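Local coordinates for thylakoid lumenal 15 kDa protein 1, chloroplastic (Arabidopsis thaliana, PDB 3N90) that is of unknown function but folds as a right-handed quadrilateral beta helix of pentapeptide repeats in the chloroplast thylakoid lumen, at residues 31-36 against 46-51; 41-46 against 56-61. The protein carries 2 engineered substitutions. All coordinates share one frame; numbering follows the deposited sequence.

Contact 1 of 2, residues 31-36 against 46-51; sequences QDFKTS and AKLLGA
Q31 and A51 bring the backbones of 31-36 and 46-51 together, their CA atoms 4.7 Å apart. No hydrogen bond joins the segments at this point; the carbonyl Q31 O faces CA of A51 at 3.3 Å in a bent CA-H...O contact, with 120° at the hydrogen. The backbone hydrogen bonds between these coils lie next door, from Q31 and F33 to S52. Each segment contains a type II beta turn, F33 to S36 and L48 to A51, closed by S36 N to F33 O and by A51 N to L48 O. In the second turn G50 has positive phi, a conformation glycine adopts easily.

The side-chain contact is one pair. Methyl CD2 of L48 approaches CE2 of the F33 ring obliquely at 4.0 Å, the two side chains crossing at about a right angle. With CG anti to its carbonyl carbon (chi1 -68°), F33 carries its ring inward, where the ring of F23 meets it edge-to-face, while L48 also packs on L28 and L63. A51 rests its CB on the Q31 carbonyl, 3.5 Å from Q31 O, and a methyl fits there at this backbone spacing. The Q31 amide turns away to T13 and Y8. D32 forms an Asx turn: K34 N, from the second residue of the F33 turn, meets D32 OD1 at 2.9 Å on its anti side, 26° out of the carboxylate plane.

Consecutive coils of this pentapeptide-repeat helix are thus joined by apolar packing inside and backbone pairing in the wall, the aspartate satisfying the N-H of K34, a solvent-exposed residue.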
loop_
_atom_site.group_PDB
_atom_site.type_symbol
_atom_site.label_atom_id
_atom_site.label_comp_id
_atom_site.label_asym_id
_atom_site.label_seq_id
_atom_site.Cartn_x
_atom_site.Cartn_y
_atom_site.Cartn_z
ATOM N N GLN A 31 3.592 10.808 5.341
ATOM C CA GLN A 31 5.017 10.627 5.046
ATOM C C GLN A 31 5.240 10.608 3.523
ATOM O O GLN A 31 4.448 9.994 2.755
ATOM C CB GLN A 31 5.514 9.333 5.658
ATOM C CG GLN A 31 7.042 9.336 5.853
ATOM C CD GLN A 31 7.514 10.357 6.875
ATOM O OE1 GLN A 31 6.834 10.589 7.898
ATOM N NE2 GLN A 31 8.687 10.973 6.620
ATOM N N ASP A 32 6.314 11.285 3.088
ATOM C CA ASP A 32 6.648 11.421 1.673
ATOM C C ASP A 32 7.704 10.345 1.311
ATOM O O ASP A 32 8.875 10.492 1.606
ATOM C CB ASP A 32 7.207 12.829 1.365
ATOM C CG ASP A 32 7.370 13.090 -0.136
ATOM O OD1 ASP A 32 7.180 12.153 -0.967
ATOM O OD2 ASP A 32 7.669 14.250 -0.523
ATOM N N PHE A 33 7.262 9.260 0.701
ATOM C CA PHE A 33 8.179 8.260 0.144
ATOM C C PHE A 33 8.205 8.327 -1.389
ATOM O O PHE A 33 8.507 7.309 -2.048
ATOM C CB PHE A 33 7.736 6.839 0.529
ATOM C CG PHE A 33 7.862 6.542 1.967
ATOM C CD1 PHE A 33 9.090 6.171 2.518
ATOM C CD2 PHE A 33 6.745 6.580 2.786
ATOM C CE1 PHE A 33 9.176 5.852 3.884
ATOM C CE2 PHE A 33 6.839 6.289 4.154
ATOM C CZ PHE A 33 8.029 5.920 4.705
ATOM N N LYS A 34 7.902 9.490 -1.973
ATOM C CA LYS A 34 7.948 9.614 -3.433
ATOM C C LYS A 34 9.312 9.183 -3.985
ATOM O O LYS A 34 10.345 9.624 -3.478
ATOM C CB LYS A 34 7.673 11.063 -3.859
ATOM C CG LYS A 34 7.798 11.276 -5.351
ATOM C CD LYS A 34 7.148 12.642 -5.657
ATOM C CE LYS A 34 7.375 13.017 -7.092
ATOM N NZ LYS A 34 7.228 14.483 -7.387
ATOM N N THR A 35 9.262 8.321 -4.994
ATOM C CA THR A 35 10.413 7.806 -5.748
ATOM C C THR A 35 11.505 7.258 -4.808
ATOM O O THR A 35 12.716 7.358 -5.104
ATOM C CB THR A 35 10.901 8.800 -6.878
ATOM O OG1 THR A 35 11.838 8.164 -7.767
ATOM C CG2 THR A 35 11.495 10.134 -6.327
ATOM N N SER A 36 11.070 6.679 -3.686
ATOM C CA SER A 36 12.017 5.920 -2.870
ATOM C C SER A 36 12.057 4.445 -3.245
ATOM O O SER A 36 11.123 3.900 -3.846
ATOM C CB SER A 36 11.721 6.084 -1.400
ATOM O OG SER A 36 12.070 7.397 -1.040
ATOM N N ALA A 46 1.712 -0.195 10.066
ATOM C CA ALA A 46 2.049 1.212 10.073
ATOM C C ALA A 46 0.807 2.081 9.809
ATOM O O ALA A 46 -0.173 1.632 9.194
ATOM C CB ALA A 46 3.130 1.523 9.066
ATOM N N LYS A 47 0.848 3.313 10.291
ATOM C CA LYS A 47 -0.226 4.251 10.038
ATOM C C LYS A 47 0.256 5.210 8.957
ATOM O O LYS A 47 1.141 6.065 9.167
ATOM C CB LYS A 47 -0.699 4.978 11.312
ATOM C CG LYS A 47 -1.052 4.087 12.488
ATOM C CD LYS A 47 -2.068 2.988 12.150
ATOM C CE LYS A 47 -2.506 2.200 13.404
ATOM N NZ LYS A 47 -3.847 1.561 13.187
ATOM N N LEU A 48 -0.299 5.018 7.760
ATOM C CA LEU A 48 0.184 5.712 6.572
ATOM C C LEU A 48 -0.939 6.502 5.869
ATOM O O LEU A 48 -0.942 6.660 4.632
ATOM C CB LEU A 48 0.781 4.690 5.593
ATOM C CG LEU A 48 2.172 4.135 5.976
ATOM C CD1 LEU A 48 2.401 2.726 5.486
ATOM C CD2 LEU A 48 3.202 5.105 5.404
ATOM N N LEU A 49 -1.895 6.996 6.651
ATOM C CA LEU A 49 -2.931 7.799 6.065
ATOM C C LEU A 49 -2.327 8.923 5.215
ATOM O O LEU A 49 -1.501 9.698 5.702
ATOM C CB LEU A 49 -3.854 8.374 7.146
ATOM C CG LEU A 49 -4.981 9.291 6.631
ATOM C CD1 LEU A 49 -6.247 9.043 7.459
ATOM C CD2 LEU A 49 -4.599 10.790 6.569
ATOM N N GLY A 50 -2.727 9.016 3.952
ATOM C CA GLY A 50 -2.306 10.184 3.108
ATOM C C GLY A 50 -0.823 10.181 2.698
ATOM O O GLY A 50 -0.343 11.133 2.066
ATOM N N ALA A 51 -0.136 9.074 2.990
ATOM C CA ALA A 51 1.307 8.942 2.645
ATOM C C ALA A 51 1.463 8.911 1.129
ATOM O O ALA A 51 0.534 8.489 0.435
ATOM C CB ALA A 51 1.889 7.651 3.274
#

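Contact 2 of 2, residues 41-46 against 56-61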
loop_
_atom_site.group_PDB
_atom_site.type_symbol
_atom_site.label_atom_id
_atom_site.label_comp_id
_atom_site.label_asym_id
_atom_site.label_seq_id
_atom_site.Cartn_x
_atom_site.Cartn_y
_atom_site.Cartn_z
ATOM N N ALA A 41 10.792 -3.622 2.452
ATOM C CA ALA A 41 10.622 -2.770 3.621
ATOM C C ALA A 41 9.483 -3.337 4.440
ATOM O O ALA A 41 8.580 -3.954 3.890
ATOM C CB ALA A 41 10.315 -1.325 3.240
ATOM N N ASN A 42 9.528 -3.096 5.744
ATOM C CA ASN A 42 8.496 -3.550 6.663
ATOM C C ASN A 42 7.615 -2.398 7.137
ATOM O O ASN A 42 8.052 -1.541 7.916
ATOM C CB ASN A 42 9.159 -4.210 7.880
ATOM C CG ASN A 42 8.165 -4.964 8.765
ATOM O OD1 ASN A 42 6.961 -4.945 8.539
ATOM N ND2 ASN A 42 8.699 -5.625 9.797
ATOM N N PHE A 43 6.385 -2.341 6.619
ATOM C CA PHE A 43 5.382 -1.372 7.099
ATOM C C PHE A 43 4.225 -2.060 7.820
ATOM O O PHE A 43 3.136 -1.521 7.862
ATOM C CB PHE A 43 4.777 -0.543 5.945
ATOM C CG PHE A 43 5.764 0.409 5.267
ATOM C CD1 PHE A 43 6.034 1.660 5.824
ATOM C CD2 PHE A 43 6.420 0.040 4.099
ATOM C CE1 PHE A 43 6.907 2.564 5.226
ATOM C CE2 PHE A 43 7.339 0.941 3.482
ATOM C CZ PHE A 43 7.574 2.204 4.067
ATOM N N LYS A 44 4.447 -3.253 8.361
ATOM C CA LYS A 44 3.314 -3.993 8.947
ATOM C C LYS A 44 2.649 -3.172 10.043
ATOM O O LYS A 44 3.334 -2.681 10.938
ATOM C CB LYS A 44 3.774 -5.351 9.493
ATOM C CG LYS A 44 2.642 -6.149 10.157
ATOM C CD LYS A 44 3.065 -7.597 10.367
ATOM C CE LYS A 44 1.858 -8.435 10.761
ATOM N NZ LYS A 44 2.198 -9.871 10.817
ATOM N N GLY A 45 1.338 -2.971 9.940
ATOM C CA GLY A 45 0.575 -2.171 10.918
ATOM C C GLY A 45 0.952 -0.715 11.042
ATOM O O GLY A 45 0.582 -0.050 12.028
ATOM N N ALA A 46 1.712 -0.195 10.066
ATOM C CA ALA A 46 2.049 1.212 10.073
ATOM C C ALA A 46 0.807 2.081 9.809
ATOM O O ALA A 46 -0.173 1.632 9.194
ATOM C CB ALA A 46 3.130 1.523 9.066
ATOM N N ALA A 56 7.298 5.045 -6.095
ATOM C CA ALA A 56 8.160 4.226 -5.224
ATOM C C ALA A 56 8.269 2.789 -5.717
ATOM O O ALA A 56 7.424 2.300 -6.463
ATOM C CB ALA A 56 7.719 4.279 -3.729
ATOM N N ASP A 57 9.321 2.109 -5.291
ATOM C CA ASP A 57 9.454 0.681 -5.562
ATOM C C ASP A 57 9.223 -0.082 -4.285
ATOM O O ASP A 57 10.029 -0.043 -3.350
ATOM C CB ASP A 57 10.843 0.363 -6.138
ATOM C CG ASP A 57 11.025 -1.119 -6.469
ATOM O OD1 ASP A 57 10.083 -1.917 -6.297
ATOM O OD2 ASP A 57 12.136 -1.477 -6.944
ATOM N N LEU A 58 8.073 -0.752 -4.227
ATOM C CA LEU A 58 7.666 -1.444 -3.002
ATOM C C LEU A 58 7.871 -2.957 -3.078
ATOM O O LEU A 58 7.349 -3.706 -2.236
ATOM C CB LEU A 58 6.191 -1.096 -2.658
ATOM C CG LEU A 58 6.056 0.272 -1.958
ATOM C CD1 LEU A 58 4.676 0.913 -2.175
ATOM C CD2 LEU A 58 6.359 0.128 -0.429
ATOM N N THR A 59 8.614 -3.408 -4.082
ATOM C CA THR A 59 8.664 -4.828 -4.380
ATOM C C THR A 59 8.951 -5.660 -3.121
ATOM O O THR A 59 9.934 -5.395 -2.411
ATOM C CB THR A 59 9.752 -5.118 -5.446
ATOM O OG1 THR A 59 9.380 -4.484 -6.672
ATOM C CG2 THR A 59 9.857 -6.642 -5.655
ATOM N N GLY A 60 8.078 -6.619 -2.810
ATOM C CA GLY A 60 8.294 -7.486 -1.629
ATOM C C GLY A 60 8.079 -6.896 -0.243
ATOM O O GLY A 60 8.387 -7.546 0.783
ATOM N N ALA A 61 7.566 -5.660 -0.205
ATOM C CA ALA A 61 7.335 -4.983 1.065
ATOM C C ALA A 61 6.187 -5.655 1.819
ATOM O O ALA A 61 5.311 -6.268 1.196
ATOM C CB ALA A 61 7.036 -3.517 0.840
#
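A41, A61 and F43 bury the most surface between 41-46 and 56-61. The two alanines form the closest CA pair of the segments, 4.7 Å apart. A41 contributes its backbone carbonyl: A41 O lies 3.3 Å from CA of A61, as a CA-H...O contact with 125° at the hydrogen, and 3.4 Å from CB of A61, where a methyl is enough. A41 and F43 also pair with the backbone of D62.

F43 is the large residue. Its CG stands anti to its carbonyl carbon (chi1 -67°), which directs the ring inward, where CE2 is met obliquely by methyl CD2 of L58 at 4.1 Å. The same ring also lies nearly parallel to that of F23 and touches L63.

Type II turns run from F43 to A46 and from L58 to A61, with G45 and G60 at positive phi. N42 and D57 form Asx turns beside them. N42 OD1 takes K44 N at 3.0 Å, tilted from its carbonyl plane. D57 OD1 holds T59 twice: T59 N comes from above the carboxylate plane, and T59 OG1 reaches the syn lone pair at 2.7 Å.

The side chains that meet across this contact are therefore apolar, while N42 OD1 serves one turn N-H and D57 OD1 an N-H and a hydroxyl, leaving OD2 for its salt bridge with R39.

From the N terminus the chain passes 31-36, then 41-46, before reaching 46-51, where contact 1 closes its loop; 56-61 follows and closes contact 2. The segments alternate, so the loops cross and neither nests in the other. A46 belongs to both, ending the first segment of contact 2 and beginning the second of contact 1. The contacts, with centres about 10 Å apart, also touch directly: S36 O probably accepts a hydrogen bond from D57 N at 2.9 Å, and F33 CZ packs on F43 CE1 at 3.6 Å. Together they tie successive coils of the right-handed quadrilateral beta helix through its wall and its core.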